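Local structure of sulfatase (Bacteroides fragilis CAG:558, 6USS) at residues V63-N68 and Y273-D278; N100-R105 and N492-V497; I266-R271 and E285-A290; Y424-N429 and P440-R445. The protein probably hydrolyses sulfate esters of aromatic compounds in a gut bacterium, as a calcium-dependent member of the sulfatase family. The protein carries 1 engineered substitution. All coordinates share one frame; numbering follows the deposited sequence.

Contact 1 of 4, residues V63-N68 and Y273-D278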
loop_
_atom_site.group_PDB
_atom_site.type_symbol
_atom_site.label_atom_id
_atom_site.label_comp_id
_atom_site.label_asym_id
_atom_site.label_seq_id
_atom_site.Cartn_x
_atom_site.Cartn_y
_atom_site.Cartn_z
ATOM N N VAL A 63 27.208 26.184 18.442
ATOM C CA VAL A 63 26.408 25.678 19.563
ATOM C C VAL A 63 25.692 24.351 19.261
ATOM O O VAL A 63 25.545 23.516 20.158
ATOM C CB VAL A 63 25.405 26.745 20.070
ATOM C CG1 VAL A 63 26.105 28.052 20.322
ATOM C CG2 VAL A 63 24.213 26.946 19.123
ATOM N N TYR A 64 25.248 24.121 18.027
ATOM C CA TYR A 64 24.519 22.891 17.739
ATOM C C TYR A 64 25.483 21.720 17.578
ATOM O O TYR A 64 26.688 21.891 17.387
ATOM C CB TYR A 64 23.664 23.045 16.475
ATOM C CG TYR A 64 22.612 24.131 16.595
ATOM C CD1 TYR A 64 21.805 24.219 17.729
ATOM C CD2 TYR A 64 22.421 25.062 15.578
ATOM C CE1 TYR A 64 20.847 25.212 17.857
ATOM C CE2 TYR A 64 21.456 26.059 15.690
ATOM C CZ TYR A 64 20.670 26.133 16.840
ATOM O OH TYR A 64 19.707 27.124 16.971
ATOM N N GLU A 65 24.941 20.511 17.670
ATOM C CA GLU A 65 25.750 19.297 17.549
ATOM C C GLU A 65 25.078 18.326 16.579
ATOM O O GLU A 65 24.155 17.592 16.949
ATOM C CB GLU A 65 25.980 18.669 18.912
ATOM C CG GLU A 65 26.806 19.548 19.830
ATOM C CD GLU A 65 26.920 18.978 21.226
ATOM O OE1 GLU A 65 26.653 17.767 21.404
ATOM O OE2 GLU A 65 27.260 19.739 22.156
ATOM N N THR A 66 25.543 18.324 15.333
ATOM C CA THR A 66 25.122 17.350 14.331
ATOM C C THR A 66 26.363 16.609 13.836
ATOM O O THR A 66 26.782 16.768 12.679
ATOM C CB THR A 66 24.367 18.015 13.181
ATOM O OG1 THR A 66 25.174 19.039 12.571
ATOM C CG2 THR A 66 23.071 18.629 13.693
ATOM N N PRO A 67 26.986 15.799 14.695
ATOM C CA PRO A 67 28.223 15.123 14.270
ATOM C C PRO A 67 27.993 14.130 13.150
ATOM O O PRO A 67 28.919 13.882 12.364
ATOM C CB PRO A 67 28.697 14.421 15.548
ATOM C CG PRO A 67 27.400 14.138 16.295
ATOM C CD PRO A 67 26.539 15.356 16.028
ATOM N N ASN A 68 26.786 13.544 13.056
ATOM C CA ASN A 68 26.534 12.553 12.010
ATOM C C ASN A 68 26.316 13.217 10.647
ATOM O O ASN A 68 26.677 12.642 9.613
ATOM C CB ASN A 68 25.338 11.683 12.384
ATOM C CG ASN A 68 25.604 10.796 13.593
ATOM O OD1 ASN A 68 26.414 9.870 13.543
ATOM N ND2 ASN A 68 24.887 11.058 14.681
ATOM N N TYR A 273 18.835 17.777 26.713
ATOM C CA TYR A 273 18.420 19.119 27.093
ATOM C C TYR A 273 19.412 19.760 28.056
ATOM O O TYR A 273 19.925 20.855 27.795
ATOM C CB TYR A 273 17.026 19.064 27.698
ATOM C CG TYR A 273 16.582 20.372 28.261
ATOM C CD1 TYR A 273 16.119 21.386 27.431
ATOM C CD2 TYR A 273 16.611 20.597 29.625
ATOM C CE1 TYR A 273 15.707 22.591 27.947
ATOM C CE2 TYR A 273 16.193 21.794 30.154
ATOM C CZ TYR A 273 15.743 22.789 29.314
ATOM O OH TYR A 273 15.326 23.973 29.856
ATOM N N GLN A 274 19.712 19.081 29.168
ATOM C CA GLN A 274 20.538 19.684 30.211
ATOM C C GLN A 274 21.939 20.006 29.713
ATOM O O GLN A 274 22.555 20.978 30.173
ATOM C CB GLN A 274 20.608 18.766 31.438
ATOM C CG GLN A 274 21.230 19.422 32.671
ATOM C CD GLN A 274 20.516 20.712 33.057
ATOM O OE1 GLN A 274 19.289 20.751 33.175
ATOM N NE2 GLN A 274 21.284 21.775 33.246
ATOM N N LYS A 275 22.460 19.219 28.772
ATOM C CA LYS A 275 23.784 19.519 28.239
ATOM C C LYS A 275 23.837 20.929 27.652
ATOM O O LYS A 275 24.797 21.675 27.888
ATOM C CB LYS A 275 24.184 18.472 27.196
ATOM C CG LYS A 275 25.523 18.791 26.510
ATOM C CD LYS A 275 25.897 17.747 25.457
ATOM C CE LYS A 275 24.832 17.609 24.382
ATOM N NZ LYS A 275 25.303 16.681 23.300
ATOM N N TYR A 276 22.801 21.326 26.906
ATOM C CA TYR A 276 22.819 22.655 26.301
ATOM C C TYR A 276 22.581 23.745 27.336
ATOM O O TYR A 276 23.139 24.845 27.220
ATOM C CB TYR A 276 21.791 22.733 25.168
ATOM C CG TYR A 276 22.185 21.860 24.010
ATOM C CD1 TYR A 276 23.217 22.243 23.163
ATOM C CD2 TYR A 276 21.561 20.632 23.782
ATOM C CE1 TYR A 276 23.605 21.450 22.107
ATOM C CE2 TYR A 276 21.951 19.813 22.711
ATOM C CZ TYR A 276 22.980 20.234 21.882
ATOM O OH TYR A 276 23.403 19.469 20.818
ATOM N N ILE A 277 21.762 23.463 28.348
ATOM C CA ILE A 277 21.614 24.396 29.456
ATOM C C ILE A 277 22.965 24.626 30.117
ATOM O O ILE A 277 23.281 25.742 30.549
ATOM C CB ILE A 277 20.564 23.880 30.465
ATOM C CG1 ILE A 277 19.171 23.813 29.832
ATOM C CG2 ILE A 277 20.499 24.783 31.674
ATOM C CD1 ILE A 277 18.497 25.175 29.684
ATOM N N ASP A 278 23.798 23.578 30.175
ATOM C CA ASP A 278 25.134 23.714 30.742
ATOM C C ASP A 278 26.081 24.444 29.795
ATOM O O ASP A 278 27.027 25.090 30.251
ATOM C CB ASP A 278 25.693 22.338 31.095
ATOM C CG ASP A 278 24.921 21.664 32.225
ATOM O OD1 ASP A 278 24.435 22.375 33.138
ATOM O OD2 ASP A 278 24.797 20.420 32.198
HETATM O O HOH W 1 22.251 20.526 18.565
#
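E65 and K275 reach for each other from opposite directions and close a salt bridge, OE1 of E65 to NZ of K275 at 2.6 Å. The lysine nitrogen comes to the syn side of OE1 but stands 31° out of the carboxylate plane. With CG anti to its carbonyl carbon (chi1 -65°) and an extended chain beyond, E65 sends its carboxylate across to the helix, while K275 is straight until a bend at chi3 turns its amine to the acid. Both charges have second partners: K279 bonds to the other oxygen, OE2, and E293 takes K275 NZ. A long acid and a long base suit this place, where the backbones stay well apart.

The contact ties the link between helices 59-63 and 67-74 to helix 273-279, in the part of the chain that carries the sulfatase family signature. Y64 is the first residue to leave the earlier helix.

Water adds a second polar connection. One molecule accepts from E65 N at 2.8 Å and donates to Y276 OH at 2.7 Å. The same hydroxyl is hydrogen-bonded to E293, which thus meets both helix residues of the contact.

Van der Waals contact comes from the tyrosine sliding past the glutamate, ring and carboxylate planes 50° apart. E65 CB lies 3.3 Å from Y276 OH, with E65 CG close behind it. At the ring edge, V63 O approaches Y276 CE1 to 3.4 Å, and this carbonyl also accepts from K279. Tyrosine fits because its long ring spans the gap and still ends in a polar group.

Contact 2 of 4, residues N100-R105 and N492-V497; sequences NAARHR and NYLRKV
R103 crosses V497, the first residue to leave helical geometry at the end of helix 480-496, at about a right angle. CB of R103 packs 3.9 Å from V497 CB, and its CG lies 3.7 Å from V497 O. The chain then bends at chi3 (-56°), which folds the guanidinium back so that one face covers V497, with CZ 3.8 Å from V497 CB. At the tip, NH2 passes 3.4 Å from V497 CG1 and takes its charge to D403 in a salt bridge. A branched valine suits this flat cation: CG1 also lies against the rim of one face of the Y493 ring, while CG2 turns to A102 CB at 4.0 Å.

A102 is small enough to let the helices close in, and its CB also meets L494 CD2 at 4.1 Å. Beside it, N100 CB touches Y493 OH at 3.4 Å, with amide and ring nearly perpendicular. N100 ND2 is held by Y424 O and E381, and the Y493 ring stacks on Y424. N100 OD1 accepts from A102 N at 3.0 Å, the donor standing above the carbonyl plane. This is the asparagine N-cap of helix 101-104, set against the C-terminal end of helix 480-496.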
loop_
_atom_site.group_PDB
_atom_site.type_symbol
_atom_site.label_atom_id
_atom_site.label_comp_id
_atom_site.label_asym_id
_atom_site.label_seq_id
_atom_site.Cartn_x
_atom_site.Cartn_y
_atom_site.Cartn_z
ATOM N N ASN A 100 6.577 22.148 -9.952
ATOM C CA ASN A 100 6.768 23.402 -9.226
ATOM C C ASN A 100 5.478 23.797 -8.499
ATOM O O ASN A 100 4.369 23.551 -8.986
ATOM C CB ASN A 100 7.194 24.520 -10.183
ATOM C CG ASN A 100 7.324 25.876 -9.481
ATOM O OD1 ASN A 100 6.418 26.703 -9.549
ATOM N ND2 ASN A 100 8.443 26.099 -8.802
ATOM N N ALA A 101 5.625 24.428 -7.329
ATOM C CA ALA A 101 4.461 24.697 -6.484
ATOM C C ALA A 101 3.413 25.553 -7.200
ATOM O O ALA A 101 2.205 25.381 -6.991
ATOM C CB ALA A 101 4.910 25.364 -5.179
ATOM N N ALA A 102 3.850 26.480 -8.054
ATOM C CA ALA A 102 2.892 27.341 -8.735
ATOM C C ALA A 102 1.922 26.512 -9.557
ATOM O O ALA A 102 0.733 26.831 -9.626
ATOM C CB ALA A 102 3.614 28.361 -9.620
ATOM N N ARG A 103 2.408 25.415 -10.146
ATOM C CA ARG A 103 1.563 24.569 -10.973
ATOM C C ARG A 103 0.644 23.674 -10.142
ATOM O O ARG A 103 -0.532 23.505 -10.492
ATOM C CB ARG A 103 2.426 23.723 -11.906
ATOM C CG ARG A 103 1.623 22.809 -12.797
ATOM C CD ARG A 103 2.476 21.697 -13.360
ATOM N NE ARG A 103 3.640 22.189 -14.092
ATOM C CZ ARG A 103 3.575 22.725 -15.307
ATOM N NH1 ARG A 103 2.403 22.848 -15.910
ATOM N NH2 ARG A 103 4.676 23.143 -15.917
ATOM N N HIS A 104 1.132 23.072 -9.052
ATOM C CA HIS A 104 0.222 22.152 -8.379
ATOM C C HIS A 104 -0.715 22.844 -7.396
ATOM O O HIS A 104 -1.678 22.216 -6.944
ATOM C CB HIS A 104 0.987 21.000 -7.693
ATOM C CG HIS A 104 1.942 21.426 -6.619
ATOM N ND1 HIS A 104 1.549 22.116 -5.488
ATOM C CD2 HIS A 104 3.275 21.218 -6.490
ATOM C CE1 HIS A 104 2.602 22.322 -4.717
ATOM N NE2 HIS A 104 3.663 21.788 -5.302
ATOM N N ARG A 105 -0.477 24.113 -7.072
ATOM C CA ARG A 105 -1.398 24.957 -6.312
ATOM C C ARG A 105 -1.643 24.485 -4.884
ATOM O O ARG A 105 -2.570 24.982 -4.232
ATOM C CB ARG A 105 -2.748 25.095 -7.018
ATOM C CG ARG A 105 -2.633 25.680 -8.399
ATOM C CD ARG A 105 -3.866 25.376 -9.195
ATOM N NE ARG A 105 -4.042 26.286 -10.318
ATOM C CZ ARG A 105 -5.152 26.341 -11.047
ATOM N NH1 ARG A 105 -6.168 25.546 -10.753
ATOM N NH2 ARG A 105 -5.254 27.186 -12.065
ATOM N N ASN A 492 5.196 35.499 -17.046
ATOM C CA ASN A 492 4.977 34.527 -18.109
ATOM C C ASN A 492 4.891 33.120 -17.547
ATOM O O ASN A 492 3.980 32.360 -17.893
ATOM C CB ASN A 492 6.093 34.615 -19.139
ATOM C CG ASN A 492 5.937 35.798 -20.053
ATOM O OD1 ASN A 492 4.829 36.312 -20.249
ATOM N ND2 ASN A 492 7.050 36.254 -20.611
ATOM N N TYR A 493 5.825 32.767 -16.659
ATOM C CA TYR A 493 5.863 31.426 -16.088
ATOM C C TYR A 493 4.614 31.130 -15.259
ATOM O O TYR A 493 4.008 30.058 -15.394
ATOM C CB TYR A 493 7.122 31.244 -15.242
ATOM C CG TYR A 493 7.214 29.847 -14.694
ATOM C CD1 TYR A 493 7.775 28.825 -15.447
ATOM C CD2 TYR A 493 6.687 29.535 -13.452
ATOM C CE1 TYR A 493 7.842 27.537 -14.966
ATOM C CE2 TYR A 493 6.742 28.239 -12.959
ATOM C CZ TYR A 493 7.322 27.245 -13.722
ATOM O OH TYR A 493 7.390 25.956 -13.236
ATOM N N LEU A 494 4.227 32.057 -14.377
ATOM C CA LEU A 494 3.039 31.828 -13.563
ATOM C C LEU A 494 1.837 31.549 -14.447
ATOM O O LEU A 494 1.110 30.573 -14.235
ATOM C CB LEU A 494 2.772 33.030 -12.659
ATOM C CG LEU A 494 3.891 33.397 -11.677
ATOM C CD1 LEU A 494 3.507 34.634 -10.864
ATOM C CD2 LEU A 494 4.247 32.229 -10.759
ATOM N N ARG A 495 1.623 32.390 -15.466
ATOM C CA ARG A 495 0.476 32.172 -16.342
ATOM C C ARG A 495 0.640 30.879 -17.129
ATOM O O ARG A 495 -0.329 30.138 -17.324
ATOM C CB ARG A 495 0.280 33.361 -17.281
ATOM C CG ARG A 495 -0.101 34.649 -16.572
ATOM C CD ARG A 495 -0.256 35.802 -17.558
ATOM N NE ARG A 495 0.999 36.141 -18.244
ATOM C CZ ARG A 495 1.825 37.129 -17.885
ATOM N NH1 ARG A 495 1.545 37.887 -16.828
ATOM N NH2 ARG A 495 2.940 37.358 -18.580
ATOM N N LYS A 496 1.872 30.570 -17.545
ATOM C CA LYS A 496 2.116 29.379 -18.353
ATOM C C LYS A 496 1.711 28.102 -17.619
ATOM O O LYS A 496 1.056 27.233 -18.200
ATOM C CB LYS A 496 3.587 29.306 -18.766
ATOM C CG LYS A 496 3.944 28.017 -19.529
ATOM C CD LYS A 496 5.378 28.005 -20.058
ATOM C CE LYS A 496 6.380 27.633 -18.968
ATOM N NZ LYS A 496 7.718 28.312 -19.130
ATOM N N VAL A 497 2.086 27.966 -16.346
ATOM C CA VAL A 497 1.832 26.723 -15.624
ATOM C C VAL A 497 0.466 26.775 -14.947
ATOM O O VAL A 497 0.109 25.877 -14.175
ATOM C CB VAL A 497 2.943 26.438 -14.590
ATOM C CG1 VAL A 497 4.327 26.473 -15.247
ATOM C CG2 VAL A 497 2.850 27.438 -13.430
HETATM O O HOH W 2 -1.904 24.384 -12.273
#

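Contact 3 of 4, residues I266-R271 and E285-A290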
loop_
_atom_site.group_PDB
_atom_site.type_symbol
_atom_site.label_atom_id
_atom_site.label_comp_id
_atom_site.label_asym_id
_atom_site.label_seq_id
_atom_site.Cartn_x
_atom_site.Cartn_y
_atom_site.Cartn_z
ATOM N N ILE A 266 8.166 22.693 20.735
ATOM C CA ILE A 266 9.564 22.285 20.957
ATOM C C ILE A 266 9.607 21.619 22.330
ATOM O O ILE A 266 10.000 22.208 23.339
ATOM C CB ILE A 266 10.534 23.469 20.837
ATOM C CG1 ILE A 266 10.251 24.284 19.566
ATOM C CG2 ILE A 266 11.985 22.991 20.877
ATOM C CD1 ILE A 266 10.303 23.471 18.269
ATOM N N ASP A 267 9.206 20.343 22.369
ATOM C CA ASP A 267 9.285 19.573 23.609
ATOM C C ASP A 267 10.737 19.296 23.982
ATOM O O ASP A 267 11.616 19.214 23.122
ATOM C CB ASP A 267 8.539 18.247 23.469
ATOM C CG ASP A 267 7.022 18.417 23.445
ATOM O OD1 ASP A 267 6.506 19.341 24.109
ATOM O OD2 ASP A 267 6.341 17.623 22.758
ATOM N N LYS A 268 10.987 19.135 25.278
ATOM C CA LYS A 268 12.343 18.880 25.754
ATOM C C LYS A 268 12.685 17.401 25.632
ATOM O O LYS A 268 11.930 16.536 26.086
ATOM C CB LYS A 268 12.510 19.321 27.208
ATOM C CG LYS A 268 12.666 20.825 27.385
ATOM C CD LYS A 268 11.995 21.298 28.658
ATOM C CE LYS A 268 11.635 22.770 28.567
ATOM N NZ LYS A 268 12.606 23.541 29.373
ATOM N N ASP A 269 13.825 17.117 25.019
ATOM C CA ASP A 269 14.376 15.773 24.954
ATOM C C ASP A 269 15.406 15.660 26.070
ATOM O O ASP A 269 16.513 16.208 25.963
ATOM C CB ASP A 269 14.986 15.514 23.577
ATOM C CG ASP A 269 15.372 14.054 23.358
ATOM O OD1 ASP A 269 15.510 13.292 24.345
ATOM O OD2 ASP A 269 15.543 13.666 22.185
ATOM N N LYS A 270 15.032 14.969 27.148
ATOM C CA LYS A 270 15.906 14.853 28.311
ATOM C C LYS A 270 17.277 14.271 27.960
ATOM O O LYS A 270 18.256 14.573 28.653
ATOM C CB LYS A 270 15.228 14.009 29.397
ATOM C CG LYS A 270 14.719 12.643 28.894
ATOM C CD LYS A 270 13.783 11.942 29.892
ATOM C CE LYS A 270 13.759 10.431 29.665
ATOM N NZ LYS A 270 12.880 9.747 30.657
ATOM N N ARG A 271 17.375 13.477 26.884
ATOM C CA ARG A 271 18.662 12.925 26.473
ATOM C C ARG A 271 19.707 14.008 26.231
ATOM O O ARG A 271 20.906 13.763 26.395
ATOM C CB ARG A 271 18.493 12.088 25.210
ATOM C CG ARG A 271 17.577 10.905 25.400
ATOM C CD ARG A 271 17.505 10.061 24.145
ATOM N NE ARG A 271 16.743 10.732 23.096
ATOM C CZ ARG A 271 16.621 10.271 21.858
ATOM N NH1 ARG A 271 17.199 9.128 21.511
ATOM N NH2 ARG A 271 15.920 10.945 20.975
ATOM N N GLU A 285 16.269 27.819 23.615
ATOM C CA GLU A 285 17.301 27.417 22.666
ATOM C C GLU A 285 17.906 26.057 23.030
ATOM O O GLU A 285 18.293 25.296 22.138
ATOM C CB GLU A 285 18.381 28.505 22.564
ATOM C CG GLU A 285 17.892 29.847 21.977
ATOM C CD GLU A 285 17.250 29.721 20.593
ATOM O OE1 GLU A 285 17.984 29.499 19.596
ATOM O OE2 GLU A 285 16.004 29.843 20.497
ATOM N N ALA A 286 17.978 25.717 24.318
ATOM C CA ALA A 286 18.434 24.380 24.678
ATOM C C ALA A 286 17.464 23.310 24.177
ATOM O O ALA A 286 17.894 22.241 23.733
ATOM C CB ALA A 286 18.626 24.262 26.187
ATOM N N ALA A 287 16.153 23.574 24.232
ATOM C CA ALA A 287 15.204 22.608 23.685
ATOM C C ALA A 287 15.331 22.500 22.163
ATOM O O ALA A 287 15.227 21.399 21.602
ATOM C CB ALA A 287 13.774 22.967 24.089
ATOM N N TYR A 288 15.549 23.621 21.468
ATOM C CA TYR A 288 15.741 23.539 20.024
ATOM C C TYR A 288 16.983 22.715 19.698
ATOM O O TYR A 288 16.923 21.766 18.907
ATOM C CB TYR A 288 15.835 24.943 19.412
ATOM C CG TYR A 288 15.507 25.023 17.919
ATOM C CD1 TYR A 288 14.223 24.742 17.443
ATOM C CD2 TYR A 288 16.475 25.399 16.991
ATOM C CE1 TYR A 288 13.919 24.823 16.073
ATOM C CE2 TYR A 288 16.181 25.483 15.630
ATOM C CZ TYR A 288 14.901 25.190 15.178
ATOM O OH TYR A 288 14.620 25.275 13.835
ATOM N N ALA A 289 18.114 23.053 20.323
ATOM C CA ALA A 289 19.354 22.306 20.116
ATOM C C ALA A 289 19.159 20.816 20.356
ATOM O O ALA A 289 19.727 19.982 19.637
ATOM C CB ALA A 289 20.446 22.844 21.040
ATOM N N ALA A 290 18.349 20.466 21.361
ATOM C CA ALA A 290 18.117 19.067 21.679
ATOM C C ALA A 290 17.286 18.380 20.594
ATOM O O ALA A 290 17.532 17.210 20.271
ATOM C CB ALA A 290 17.458 18.954 23.051
HETATM O O HOH W 3 14.260 19.048 22.855
#
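I266 meets the Y288 ring at its edge, near the ring plane, with its CD1 4.2 Å from CD1 of the tyrosine. The ring also has a cation-pi interaction with R333 and touches Y64, and its hydroxyl bonds to D48. The other flat pair lies within the loop: R271 takes the D269 carboxylate side-on at the edge of its guanidinium. NE donates to D269 OD1 at 3.1 Å (164°) and NH2 to OD2 at 3.0 Å, each on a syn lone pair and close to the guanidinium plane. R271 NH1 forms a further salt bridge with E233, so the arginine lies between two acids.

D269 OD1 also accepts from the backbone N of R271, approached from above the carboxylate plane. This is an Asx turn, leading from the extended loop after strand 253-258 into helix 273-279. Aspartate suits the position because one short carboxylate serves both the turn and the salt bridge. The loop lies against helix 283-308, whose Y288 side chain is about 6 Å from that of D43, a calcium ligand.

Alanines on the helix let the loop come close. CB of A287 packs 3.7 Å from I266 CG2, the branch set anti to the isoleucine's backbone N, and it also touches K268 CG. One turn on, A290 CB lies against the backbone O and CB of D269.

No direct hydrogen bond crosses the contact, but a water does the joining. It donates to D267 O at 2.7 Å and to A287 O at 2.8 Å, and accepts from D269 N at 2.9 Å.

Contact 4 of 4, residues Y424-N429 and P440-R445; sequences YWNFPN and PTCTVR
W425 pairs with T443, and F427 with T441, through four backbone hydrogen bonds. W425 N to T443 O (2.9 Å, 170°) and T443 N to W425 O (2.9 Å) form one hydrogen-bonded pair of antiparallel strands. F427 N to T441 O is shorter, 2.7 Å, and T441 N to F427 O is 3.0 Å. These strands are the first two of the four-stranded antiparallel sheet characteristic of the C-terminal part of sulfatases, with 422-427 outermost within the chain.

Between them, N426 and C442 form a non-hydrogen-bonded pair. The N426 amide is buried, but Q500 O and Y455 OH take its two ends, so the polar group is satisfied there; its OD1 lies 3.5 Å from C442 CB.

On the face with W425 and T443, branched T443 offers CG2 to W425 CE3 at 3.6 Å. The indole edge continues to R445 CB, and its NE1 bonds to A84 O. The opposite face carries Y424 and V444 side by side, pointing the same way; Y424 OH continues to D489. V444 CG2, the branch anti to the backbone N, reaches Y424 CE2 at 3.7 Å.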
loop_
_atom_site.group_PDB
_atom_site.type_symbol
_atom_site.label_atom_id
_atom_site.label_comp_id
_atom_site.label_asym_id
_atom_site.label_seq_id
_atom_site.Cartn_x
_atom_site.Cartn_y
_atom_site.Cartn_z
ATOM N N TYR A 424 11.389 29.400 -9.450
ATOM C CA TYR A 424 10.146 30.112 -9.172
ATOM C C TYR A 424 9.468 29.674 -7.875
ATOM O O TYR A 424 9.374 28.481 -7.573
ATOM C CB TYR A 424 9.165 29.932 -10.307
ATOM C CG TYR A 424 9.689 30.285 -11.665
ATOM C CD1 TYR A 424 10.171 29.299 -12.512
ATOM C CD2 TYR A 424 9.654 31.597 -12.124
ATOM C CE1 TYR A 424 10.627 29.602 -13.758
ATOM C CE2 TYR A 424 10.111 31.917 -13.385
ATOM C CZ TYR A 424 10.591 30.908 -14.202
ATOM O OH TYR A 424 11.052 31.207 -15.465
ATOM N N TRP A 425 8.948 30.653 -7.137
ATOM C CA TRP A 425 8.048 30.408 -6.018
ATOM C C TRP A 425 6.766 31.218 -6.201
ATOM O O TRP A 425 6.784 32.337 -6.727
ATOM C CB TRP A 425 8.662 30.784 -4.677
ATOM C CG TRP A 425 9.939 30.123 -4.319
ATOM C CD1 TRP A 425 10.122 29.159 -3.366
ATOM C CD2 TRP A 425 11.238 30.417 -4.848
ATOM N NE1 TRP A 425 11.446 28.827 -3.279
ATOM C CE2 TRP A 425 12.157 29.582 -4.179
ATOM C CE3 TRP A 425 11.716 31.308 -5.822
ATOM C CZ2 TRP A 425 13.527 29.598 -4.463
ATOM C CZ3 TRP A 425 13.075 31.322 -6.102
ATOM C CH2 TRP A 425 13.963 30.473 -5.426
ATOM N N ASN A 426 5.654 30.649 -5.739
ATOM C CA ASN A 426 4.389 31.369 -5.703
ATOM C C ASN A 426 3.684 31.069 -4.393
ATOM O O ASN A 426 3.400 29.905 -4.099
ATOM C CB ASN A 426 3.477 31.000 -6.876
ATOM C CG ASN A 426 2.330 31.971 -7.011
ATOM O OD1 ASN A 426 2.468 33.136 -6.656
ATOM N ND2 ASN A 426 1.197 31.503 -7.489
ATOM N N PHE A 427 3.385 32.120 -3.624
ATOM C CA PHE A 427 2.635 32.014 -2.371
ATOM C C PHE A 427 1.491 33.018 -2.409
ATOM O O PHE A 427 1.550 34.078 -1.763
ATOM C CB PHE A 427 3.537 32.255 -1.154
ATOM C CG PHE A 427 2.905 31.870 0.161
ATOM C CD1 PHE A 427 2.920 30.547 0.595
ATOM C CD2 PHE A 427 2.301 32.841 0.976
ATOM C CE1 PHE A 427 2.331 30.182 1.824
ATOM C CE2 PHE A 427 1.709 32.494 2.206
ATOM C CZ PHE A 427 1.718 31.168 2.625
ATOM N N PRO A 428 0.443 32.727 -3.150
ATOM C CA PRO A 428 -0.744 33.592 -3.171
ATOM C C PRO A 428 -1.688 33.283 -2.013
ATOM O O PRO A 428 -2.874 33.003 -2.209
ATOM C CB PRO A 428 -1.380 33.260 -4.525
ATOM C CG PRO A 428 -1.032 31.803 -4.737
ATOM C CD PRO A 428 0.287 31.544 -4.013
ATOM N N ASN A 429 -1.152 33.320 -0.793
ATOM C CA ASN A 429 -1.838 32.804 0.380
ATOM C C ASN A 429 -1.575 33.712 1.576
ATOM O O ASN A 429 -0.828 34.688 1.492
ATOM C CB ASN A 429 -1.385 31.378 0.685
ATOM C CG ASN A 429 -1.820 30.408 -0.366
ATOM O OD1 ASN A 429 -1.178 30.287 -1.417
ATOM N ND2 ASN A 429 -2.933 29.720 -0.111
ATOM N N PRO A 440 1.641 37.364 0.839
ATOM C CA PRO A 440 1.411 36.882 -0.541
ATOM C C PRO A 440 2.471 37.405 -1.506
ATOM O O PRO A 440 2.575 38.611 -1.746
ATOM C CB PRO A 440 0.022 37.435 -0.887
ATOM C CG PRO A 440 -0.492 38.102 0.369
ATOM C CD PRO A 440 0.651 38.371 1.265
ATOM N N THR A 441 3.248 36.487 -2.084
ATOM C CA THR A 441 4.358 36.851 -2.952
ATOM C C THR A 441 4.501 35.828 -4.069
ATOM O O THR A 441 4.044 34.685 -3.957
ATOM C CB THR A 441 5.685 36.894 -2.188
ATOM O OG1 THR A 441 5.910 35.620 -1.561
ATOM C CG2 THR A 441 5.696 38.001 -1.141
ATOM N N CYS A 442 5.169 36.240 -5.138
ATOM C CA CYS A 442 5.856 35.306 -6.006
ATOM C C CYS A 442 7.288 35.781 -6.172
ATOM O O CYS A 442 7.589 36.970 -6.042
ATOM C CB CYS A 442 5.172 35.173 -7.382
ATOM S SG CYS A 442 4.620 36.752 -7.997
ATOM N N THR A 443 8.168 34.845 -6.487
ATOM C CA THR A 443 9.596 35.085 -6.518
ATOM C C THR A 443 10.190 34.379 -7.720
ATOM O O THR A 443 9.818 33.234 -8.019
ATOM C CB THR A 443 10.251 34.556 -5.240
ATOM O OG1 THR A 443 9.650 35.191 -4.113
ATOM C CG2 THR A 443 11.731 34.860 -5.242
ATOM N N VAL A 444 11.115 35.050 -8.406
ATOM C CA VAL A 444 12.004 34.380 -9.351
ATOM C C VAL A 444 13.459 34.615 -8.945
ATOM O O VAL A 444 13.844 35.725 -8.554
ATOM C CB VAL A 444 11.761 34.845 -10.801
ATOM C CG1 VAL A 444 11.955 36.379 -10.929
ATOM C CG2 VAL A 444 12.685 34.086 -11.750
ATOM N N ARG A 445 14.258 33.550 -9.027
ATOM C CA ARG A 445 15.705 33.607 -8.899
ATOM C C ARG A 445 16.320 33.202 -10.228
ATOM O O ARG A 445 15.875 32.230 -10.845
ATOM C CB ARG A 445 16.200 32.673 -7.796
ATOM C CG ARG A 445 17.695 32.526 -7.737
ATOM C CD ARG A 445 18.363 33.814 -7.284
ATOM N NE ARG A 445 19.809 33.645 -7.215
ATOM C CZ ARG A 445 20.454 32.926 -6.293
ATOM N NH1 ARG A 445 19.797 32.301 -5.320
ATOM N NH2 ARG A 445 21.774 32.825 -6.349
#

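In the fold
The four contacts form two groups. Contacts 1 and 3 have centres 9 Å apart and lie on the successive helices 273-279 and 283-308, which pack on each other through Y276 and I277 on A286 and A289. Contacts 2 and 4, with centres 10 Å apart, meet through A102 on N426 and L494 on C442, where helices 101-104 and 480-496 lie against the four-stranded antiparallel sheet. Between contacts 1 and 2 the centres are about 41 Å apart, on opposite sides of the chain's centre. Along the sequence, contact 1 crosses contacts 2 and 3, whereas contacts 3 and 4 are nested inside the loop closed by contact 2, which joins helices 101-104 and 480-496 across nearly 390 positions.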